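PDB 3ESH: protein similar to metal-dependent hydrolase from Staphylococcus aureus subsp. aureus Mu50, which is probably a metal-dependent hydrolase of the metallo-beta-lactamase superfamily, whose substrate is not established. Local coordinates for residues Asp63-Leu71 / Phe111-Gln120; Lys70-Phe79 / Thr151-Asp159. One frame throughout, in Å; residues are numbered along the deposited sequence.

Contact 1 of 2, residues Asp63-Leu71 / Phe111-Gln120; sequences DAGIGNGKL and FDHAAGLTDQ
A64 and G65 of the Asp-Ala-Gly loop that follows strand 59-61 bind the backbone of the HxHxDH motif of the metallo-beta-lactamase fold, whose last three residues are F111, D112 and H113, and of the turn that follows it. In relatives this motif supplies metal ligands; here the side chain of D112 touches a cluster of H110, H185 and D206 that is consistent with an unoccupied metal site. Two backbone hydrogen bonds tie loop to motif and turn: A64 N donates to H113 O (2.9 Å) and G116 N to G65 O (2.9 Å). Close backbone packing surrounds the second bond: G116 CA makes a CH...O contact with A64 O (3.2 Å), and G67 N lies 3.4 Å from the same CA. G65, G67 and G69 all have positive phi, which shapes the loop's path past A115 and G116. Small apolar contacts pad the sides, A64 CB against L117 CD2 (3.8 Å) and L71 CD1 against A115 CB. At the far end K70 curls, each of its four torsions near -60 to -85°, and its buried ammonium turns back onto the 115-118 turn. Its three N-H are shared among four oxygens: K70 NZ donates to A115 O (2.9 Å), close to that carbonyl's plane, and also reaches T118 OG1 and water 1. The fourth, T118 O (3.1 Å from K70 NZ), is poorly directed, with the donor 57° out of the carbonyl plane.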
loop_
_atom_site.group_PDB
_atom_site.type_symbol
_atom_site.label_atom_id
_atom_site.label_comp_id
_atom_site.label_asym_id
_atom_site.label_seq_id
_atom_site.Cartn_x
_atom_site.Cartn_y
_atom_site.Cartn_z
ATOM N N ASP A 63 -30.362 1.102 -10.399
ATOM C CA ASP A 63 -30.412 1.489 -9.001
ATOM C C ASP A 63 -31.861 1.342 -8.565
ATOM O O ASP A 63 -32.654 0.779 -9.308
ATOM C CB ASP A 63 -29.869 2.904 -8.777
ATOM C CG ASP A 63 -28.355 2.925 -8.668
ATOM O OD1 ASP A 63 -27.782 1.957 -8.126
ATOM O OD2 ASP A 63 -27.721 3.901 -9.107
ATOM N N ALA A 64 -32.225 1.838 -7.386
ATOM C CA ALA A 64 -33.593 1.645 -6.930
ATOM C C ALA A 64 -34.350 2.841 -6.386
ATOM O O ALA A 64 -35.408 2.681 -5.786
ATOM C CB ALA A 64 -33.618 0.521 -5.911
ATOM N N GLY A 65 -33.831 4.040 -6.585
ATOM C CA GLY A 65 -34.535 5.205 -6.079
ATOM C C GLY A 65 -34.674 5.255 -4.563
ATOM O O GLY A 65 -33.991 4.526 -3.849
ATOM N N ILE A 66 -35.566 6.115 -4.081
ATOM C CA ILE A 66 -35.789 6.295 -2.657
ATOM C C ILE A 66 -36.901 5.442 -2.060
ATOM O O ILE A 66 -37.210 5.560 -0.872
ATOM C CB ILE A 66 -36.082 7.769 -2.324
ATOM C CG1 ILE A 66 -37.169 8.303 -3.267
ATOM C CG2 ILE A 66 -34.791 8.583 -2.390
ATOM C CD1 ILE A 66 -37.482 9.785 -3.085
ATOM N N GLY A 67 -37.508 4.595 -2.882
ATOM C CA GLY A 67 -38.565 3.727 -2.398
ATOM C C GLY A 67 -39.867 4.350 -1.915
ATOM O O GLY A 67 -40.162 5.520 -2.178
ATOM N N ASN A 68 -40.643 3.548 -1.179
ATOM C CA ASN A 68 -41.955 3.951 -0.655
ATOM C C ASN A 68 -42.056 3.629 0.823
ATOM O O ASN A 68 -41.940 2.478 1.219
ATOM C CB ASN A 68 -43.044 3.218 -1.430
ATOM C CG ASN A 68 -42.991 3.525 -2.904
ATOM O OD1 ASN A 68 -43.462 4.579 -3.346
ATOM N ND2 ASN A 68 -42.391 2.623 -3.679
ATOM N N GLY A 69 -42.272 4.657 1.638
ATOM C CA GLY A 69 -42.354 4.457 3.075
ATOM C C GLY A 69 -41.022 4.185 3.770
ATOM O O GLY A 69 -41.006 3.918 4.968
ATOM N N LYS A 70 -39.909 4.255 3.036
ATOM C CA LYS A 70 -38.578 4.001 3.604
ATOM C C LYS A 70 -37.983 5.172 4.390
ATOM O O LYS A 70 -37.478 4.991 5.500
ATOM C CB LYS A 70 -37.610 3.588 2.489
ATOM C CG LYS A 70 -37.946 2.244 1.851
ATOM C CD LYS A 70 -37.843 1.107 2.868
ATOM C CE LYS A 70 -36.413 0.880 3.330
ATOM N NZ LYS A 70 -35.668 0.026 2.381
ATOM N N LEU A 71 -38.027 6.362 3.799
ATOM C CA LEU A 71 -37.511 7.554 4.457
ATOM C C LEU A 71 -38.544 7.999 5.478
ATOM O O LEU A 71 -39.741 7.871 5.246
ATOM C CB LEU A 71 -37.271 8.685 3.442
ATOM C CG LEU A 71 -35.972 8.704 2.621
ATOM C CD1 LEU A 71 -35.806 7.410 1.874
ATOM C CD2 LEU A 71 -36.003 9.877 1.650
ATOM N N PHE A 111 -28.032 5.985 0.279
ATOM C CA PHE A 111 -29.489 5.945 0.383
ATOM C C PHE A 111 -30.230 6.428 -0.862
ATOM O O PHE A 111 -31.258 5.863 -1.233
ATOM C CB PHE A 111 -29.971 6.734 1.608
ATOM C CG PHE A 111 -30.122 8.207 1.361
ATOM C CD1 PHE A 111 -29.049 9.071 1.531
ATOM C CD2 PHE A 111 -31.344 8.729 0.944
ATOM C CE1 PHE A 111 -29.190 10.441 1.293
ATOM C CE2 PHE A 111 -31.504 10.091 0.702
ATOM C CZ PHE A 111 -30.424 10.952 0.877
ATOM N N ASP A 112 -29.715 7.468 -1.507
ATOM C CA ASP A 112 -30.359 7.993 -2.700
ATOM C C ASP A 112 -30.418 6.947 -3.819
ATOM O O ASP A 112 -31.125 7.124 -4.800
ATOM C CB ASP A 112 -29.645 9.275 -3.181
ATOM C CG ASP A 112 -28.122 9.140 -3.208
ATOM O OD1 ASP A 112 -27.539 8.714 -2.184
ATOM O OD2 ASP A 112 -27.498 9.481 -4.258
ATOM N N HIS A 113 -29.700 5.844 -3.653
ATOM C CA HIS A 113 -29.678 4.784 -4.663
ATOM C C HIS A 113 -30.229 3.438 -4.183
ATOM O O HIS A 113 -30.760 2.669 -4.980
ATOM C CB HIS A 113 -28.244 4.542 -5.177
ATOM C CG HIS A 113 -27.659 5.689 -5.956
ATOM N ND1 HIS A 113 -27.460 6.943 -5.413
ATOM C CD2 HIS A 113 -27.226 5.765 -7.235
ATOM C CE1 HIS A 113 -26.933 7.744 -6.324
ATOM N NE2 HIS A 113 -26.781 7.054 -7.439
ATOM N N ALA A 114 -30.114 3.162 -2.886
ATOM C CA ALA A 114 -30.543 1.874 -2.350
ATOM C C ALA A 114 -31.798 1.813 -1.476
ATOM O O ALA A 114 -32.279 0.726 -1.169
ATOM C CB ALA A 114 -29.380 1.248 -1.604
ATOM N N ALA A 115 -32.342 2.956 -1.083
ATOM C CA ALA A 115 -33.540 2.941 -0.239
ATOM C C ALA A 115 -34.719 2.185 -0.851
ATOM O O ALA A 115 -35.493 1.541 -0.137
ATOM C CB ALA A 115 -33.958 4.348 0.101
ATOM N N GLY A 116 -34.854 2.261 -2.169
ATOM C CA GLY A 116 -35.955 1.589 -2.836
ATOM C C GLY A 116 -35.740 0.106 -3.086
ATOM O O GLY A 116 -36.461 -0.493 -3.878
ATOM N N LEU A 117 -34.752 -0.489 -2.421
ATOM C CA LEU A 117 -34.468 -1.914 -2.596
ATOM C C LEU A 117 -35.412 -2.812 -1.803
ATOM O O LEU A 117 -35.639 -3.967 -2.172
ATOM C CB LEU A 117 -33.017 -2.237 -2.214
ATOM C CG LEU A 117 -31.966 -1.983 -3.302
ATOM C CD1 LEU A 117 -30.576 -2.361 -2.786
ATOM C CD2 LEU A 117 -32.336 -2.791 -4.548
ATOM N N THR A 118 -35.955 -2.296 -0.709
ATOM C CA THR A 118 -36.868 -3.065 0.113
ATOM C C THR A 118 -38.008 -2.179 0.571
ATOM O O THR A 118 -37.917 -0.957 0.518
ATOM C CB THR A 118 -36.180 -3.594 1.378
ATOM O OG1 THR A 118 -35.833 -2.491 2.222
ATOM C CG2 THR A 118 -34.938 -4.389 1.022
ATOM N N ASP A 119 -39.097 -2.790 1.010
ATOM C CA ASP A 119 -40.217 -2.039 1.535
ATOM C C ASP A 119 -39.952 -2.076 3.033
ATOM O O ASP A 119 -38.897 -2.490 3.470
ATOM C CB ASP A 119 -41.551 -2.765 1.240
ATOM C CG ASP A 119 -41.529 -4.247 1.632
ATOM O OD1 ASP A 119 -41.075 -4.568 2.743
ATOM O OD2 ASP A 119 -41.981 -5.090 0.827
ATOM N N GLN A 120 -40.910 -1.579 3.812
ATOM C CA GLN A 120 -40.741 -1.582 5.287
ATOM C C GLN A 120 -40.788 -3.018 5.794
ATOM O O GLN A 120 -41.553 -3.840 5.280
ATOM C CB GLN A 120 -41.832 -0.837 5.926
ATOM C CG GLN A 120 -42.066 0.365 5.132
ATOM C CD GLN A 120 -43.432 0.327 4.552
ATOM O OE1 GLN A 120 -43.777 -0.547 3.709
ATOM N NE2 GLN A 120 -44.259 1.282 4.993
HETATM O O HOH W 1 -33.393 -0.555 1.183
#

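Contact 2 of 2, residues Lys70-Phe79 / Thr151-Asp159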
loop_
_atom_site.group_PDB
_atom_site.type_symbol
_atom_site.label_atom_id
_atom_site.label_comp_id
_atom_site.label_asym_id
_atom_site.label_seq_id
_atom_site.Cartn_x
_atom_site.Cartn_y
_atom_site.Cartn_z
ATOM N N LYS A 70 -39.909 4.255 3.036
ATOM C CA LYS A 70 -38.578 4.001 3.604
ATOM C C LYS A 70 -37.983 5.172 4.390
ATOM O O LYS A 70 -37.478 4.991 5.500
ATOM C CB LYS A 70 -37.610 3.588 2.489
ATOM C CG LYS A 70 -37.946 2.244 1.851
ATOM C CD LYS A 70 -37.843 1.107 2.868
ATOM C CE LYS A 70 -36.413 0.880 3.330
ATOM N NZ LYS A 70 -35.668 0.026 2.381
ATOM N N LEU A 71 -38.027 6.362 3.799
ATOM C CA LEU A 71 -37.511 7.554 4.457
ATOM C C LEU A 71 -38.544 7.999 5.478
ATOM O O LEU A 71 -39.741 7.871 5.246
ATOM C CB LEU A 71 -37.271 8.685 3.442
ATOM C CG LEU A 71 -35.972 8.704 2.621
ATOM C CD1 LEU A 71 -35.806 7.410 1.874
ATOM C CD2 LEU A 71 -36.003 9.877 1.650
ATOM N N SER A 72 -38.083 8.503 6.613
ATOM C CA SER A 72 -39.002 8.970 7.633
ATOM C C SER A 72 -39.565 10.315 7.191
ATOM O O SER A 72 -39.266 10.805 6.098
ATOM C CB SER A 72 -38.277 9.142 8.965
ATOM O OG SER A 72 -37.600 10.387 9.003
ATOM N N GLU A 73 -40.376 10.913 8.053
ATOM C CA GLU A 73 -40.986 12.200 7.762
ATOM C C GLU A 73 -39.910 13.268 7.856
ATOM O O GLU A 73 -39.889 14.215 7.072
ATOM C CB GLU A 73 -42.093 12.482 8.776
ATOM C CG GLU A 73 -43.427 12.896 8.172
ATOM C CD GLU A 73 -43.883 11.983 7.039
ATOM O OE1 GLU A 73 -43.650 10.757 7.121
ATOM O OE2 GLU A 73 -44.488 12.498 6.071
ATOM N N LYS A 74 -39.005 13.097 8.812
ATOM C CA LYS A 74 -37.926 14.040 9.011
ATOM C C LYS A 74 -36.934 13.970 7.858
ATOM O O LYS A 74 -36.374 14.986 7.442
ATOM C CB LYS A 74 -37.211 13.747 10.326
ATOM C CG LYS A 74 -36.209 14.805 10.727
ATOM C CD LYS A 74 -35.644 14.522 12.105
ATOM C CE LYS A 74 -34.673 15.604 12.546
ATOM N NZ LYS A 74 -34.189 15.346 13.929
ATOM N N GLN A 75 -36.709 12.768 7.340
ATOM C CA GLN A 75 -35.778 12.609 6.232
ATOM C C GLN A 75 -36.404 13.105 4.933
ATOM O O GLN A 75 -35.719 13.692 4.106
ATOM C CB GLN A 75 -35.340 11.148 6.105
ATOM C CG GLN A 75 -34.545 10.667 7.309
ATOM C CD GLN A 75 -34.032 9.257 7.150
ATOM O OE1 GLN A 75 -34.780 8.342 6.819
ATOM N NE2 GLN A 75 -32.746 9.069 7.395
ATOM N N LEU A 76 -37.703 12.885 4.754
ATOM C CA LEU A 76 -38.350 13.353 3.542
ATOM C C LEU A 76 -38.183 14.871 3.456
ATOM O O LEU A 76 -37.852 15.409 2.401
ATOM C CB LEU A 76 -39.830 12.978 3.527
ATOM C CG LEU A 76 -40.184 11.506 3.301
ATOM C CD1 LEU A 76 -41.686 11.320 3.398
ATOM C CD2 LEU A 76 -39.703 11.057 1.946
ATOM N N ARG A 77 -38.394 15.562 4.567
ATOM C CA ARG A 77 -38.245 17.010 4.579
ATOM C C ARG A 77 -36.786 17.458 4.423
ATOM O O ARG A 77 -36.472 18.301 3.584
ATOM C CB ARG A 77 -38.820 17.605 5.874
ATOM C CG ARG A 77 -40.337 17.640 5.937
ATOM C CD ARG A 77 -40.812 18.705 6.922
ATOM N NE ARG A 77 -40.372 18.432 8.285
ATOM C CZ ARG A 77 -40.843 17.440 9.035
ATOM N NH1 ARG A 77 -41.774 16.627 8.551
ATOM N NH2 ARG A 77 -40.381 17.260 10.268
ATOM N N ASN A 78 -35.897 16.899 5.237
ATOM C CA ASN A 78 -34.491 17.257 5.174
ATOM C C ASN A 78 -33.866 16.973 3.808
ATOM O O ASN A 78 -32.899 17.634 3.420
ATOM C CB ASN A 78 -33.690 16.495 6.233
ATOM C CG ASN A 78 -34.175 16.760 7.647
ATOM O OD1 ASN A 78 -34.902 17.723 7.902
ATOM N ND2 ASN A 78 -33.762 15.908 8.580
ATOM N N PHE A 79 -34.403 15.992 3.083
ATOM C CA PHE A 79 -33.854 15.625 1.779
ATOM C C PHE A 79 -34.635 16.148 0.576
ATOM O O PHE A 79 -34.418 15.708 -0.551
ATOM C CB PHE A 79 -33.714 14.111 1.679
ATOM C CG PHE A 79 -32.643 13.548 2.555
ATOM C CD1 PHE A 79 -31.332 13.983 2.433
ATOM C CD2 PHE A 79 -32.939 12.570 3.500
ATOM C CE1 PHE A 79 -30.327 13.454 3.239
ATOM C CE2 PHE A 79 -31.938 12.037 4.312
ATOM C CZ PHE A 79 -30.630 12.481 4.178
ATOM N N THR A 151 -25.226 8.043 5.061
ATOM C CA THR A 151 -25.929 7.556 3.863
ATOM C C THR A 151 -26.095 6.035 3.783
ATOM O O THR A 151 -26.979 5.546 3.089
ATOM C CB THR A 151 -25.299 8.065 2.528
ATOM O OG1 THR A 151 -23.880 7.866 2.539
ATOM C CG2 THR A 151 -25.604 9.535 2.335
ATOM N N TYR A 152 -25.253 5.288 4.487
ATOM C CA TYR A 152 -25.383 3.834 4.521
ATOM C C TYR A 152 -26.264 3.540 5.725
ATOM O O TYR A 152 -25.820 3.691 6.857
ATOM C CB TYR A 152 -24.038 3.161 4.717
ATOM C CG TYR A 152 -23.100 3.298 3.539
ATOM C CD1 TYR A 152 -23.536 3.028 2.251
ATOM C CD2 TYR A 152 -21.762 3.628 3.721
ATOM C CE1 TYR A 152 -22.664 3.077 1.173
ATOM C CE2 TYR A 152 -20.875 3.669 2.646
ATOM C CZ TYR A 152 -21.334 3.398 1.377
ATOM O OH TYR A 152 -20.481 3.473 0.297
ATOM N N TRP A 153 -27.506 3.133 5.477
ATOM C CA TRP A 153 -28.451 2.874 6.558
ATOM C C TRP A 153 -28.799 1.416 6.748
ATOM O O TRP A 153 -29.051 0.715 5.766
ATOM C CB TRP A 153 -29.764 3.622 6.312
ATOM C CG TRP A 153 -29.641 5.076 5.946
ATOM C CD1 TRP A 153 -28.625 5.927 6.267
ATOM C CD2 TRP A 153 -30.636 5.870 5.299
ATOM N NE1 TRP A 153 -28.931 7.199 5.873
ATOM C CE2 TRP A 153 -30.165 7.195 5.275
ATOM C CE3 TRP A 153 -31.893 5.588 4.742
ATOM C CZ2 TRP A 153 -30.902 8.246 4.715
ATOM C CZ3 TRP A 153 -32.624 6.630 4.187
ATOM C CH2 TRP A 153 -32.122 7.944 4.180
ATOM N N ASP A 154 -28.822 0.976 8.012
ATOM C CA ASP A 154 -29.183 -0.401 8.365
ATOM C C ASP A 154 -30.591 -0.605 7.831
ATOM O O ASP A 154 -30.948 -1.673 7.332
ATOM C CB ASP A 154 -29.223 -0.581 9.891
ATOM C CG ASP A 154 -27.845 -0.613 10.516
ATOM O OD1 ASP A 154 -27.733 -0.367 11.734
ATOM O OD2 ASP A 154 -26.876 -0.902 9.789
ATOM N N LYS A 155 -31.377 0.459 7.945
ATOM C CA LYS A 155 -32.754 0.472 7.504
ATOM C C LYS A 155 -32.926 0.009 6.054
ATOM O O LYS A 155 -34.031 -0.314 5.632
ATOM C CB LYS A 155 -33.303 1.881 7.681
ATOM C CG LYS A 155 -34.755 2.040 7.335
ATOM C CD LYS A 155 -35.301 3.353 7.886
ATOM C CE LYS A 155 -34.664 4.566 7.237
ATOM N NZ LYS A 155 -35.354 5.799 7.690
ATOM N N ASN A 156 -31.829 -0.032 5.304
ATOM C CA ASN A 156 -31.840 -0.437 3.895
ATOM C C ASN A 156 -31.392 -1.873 3.638
ATOM O O ASN A 156 -31.192 -2.261 2.491
ATOM C CB ASN A 156 -30.959 0.508 3.057
ATOM C CG ASN A 156 -31.582 1.888 2.862
ATOM O OD1 ASN A 156 -30.912 2.814 2.425
ATOM N ND2 ASN A 156 -32.869 2.023 3.179
ATOM N N LYS A 157 -31.222 -2.649 4.705
ATOM C CA LYS A 157 -30.830 -4.050 4.582
ATOM C C LYS A 157 -32.087 -4.868 4.247
ATOM O O LYS A 157 -33.205 -4.382 4.445
ATOM C CB LYS A 157 -30.244 -4.549 5.900
ATOM C CG LYS A 157 -28.957 -3.874 6.338
ATOM C CD LYS A 157 -28.202 -4.781 7.289
ATOM C CE LYS A 157 -26.831 -4.236 7.662
ATOM N NZ LYS A 157 -26.908 -3.067 8.564
ATOM N N GLY A 158 -31.913 -6.093 3.742
ATOM C CA GLY A 158 -33.078 -6.902 3.433
ATOM C C GLY A 158 -32.938 -8.141 2.569
ATOM O O GLY A 158 -31.874 -8.420 2.019
ATOM N N ASP A 159 -34.052 -8.870 2.462
ATOM C CA ASP A 159 -34.195 -10.117 1.694
ATOM C C ASP A 159 -33.378 -10.223 0.428
ATOM O O ASP A 159 -32.912 -11.304 0.082
ATOM C CB ASP A 159 -35.662 -10.338 1.295
ATOM C CG ASP A 159 -36.498 -10.859 2.422
ATOM O OD1 ASP A 159 -36.457 -10.264 3.519
ATOM O OD2 ASP A 159 -37.203 -11.868 2.211
HETATM O O HOH W 1 -33.393 -0.555 1.183
#
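Q75 lays its amide over one face of the W153 indole, the two planes 25° apart, with NE2 3.4 Å from W153 CZ2 near the ring's rim. The residues approach from opposite directions: beyond CG the Q75 chain is extended (chi2 -176°), which carries the amide from helix 73-78 across the benzene part of the indole. T151 O lies over the opposite face, while L71 CD1 and F79 CE2 meet the edge, F79 CE2 at 4.0 Å from W153 CZ2. W153 NE1 is held by S150 O. K155 comes in with CG anti to its backbone N (chi1 -177°) and a single bend at chi3, and its NZ donates to Q75 OE1 (2.7 Å) and, in the carbonyl plane, to K70 O (3.2 Å). Q75 OE1 also accepts a weak bond from S72 N, and S72 OG accepts from Q75 N (3.0 Å): a capping box at the start of helix 73-78, so the oxygen that serves the cap also receives the lysine. The 151-159 loop, which precedes strand 164-167, rests N156 on F141 of helix 135-142 and stacks W153 on F111 of helix 111-114, so the loop joins helix 73-78 to helices 135-142 and 111-114.

Contact 1 is the buried one, made of two backbone hydrogen bonds, glycine packing and a buried lysine ammonium beside a possible, unoccupied metal site; contact 2 lies farther out and is partly buried, depending on side chains: an aromatic cluster, an amide over an indole and an exposed lysine. They share K70 and L71, where the loop of 63-71 runs on toward helix 73-78. K70 serves both by its two ends, its ammonium in contact 1 and its carbonyl in contact 2; water 1 accepts from that ammonium and lies within hydrogen-bonding distance of A114 O and N156 O. The sites also touch directly: F111 CZ lies 3.4 Å from F79 CE1, so F111 joins the aromatic group of contact 2 to helix 111-114.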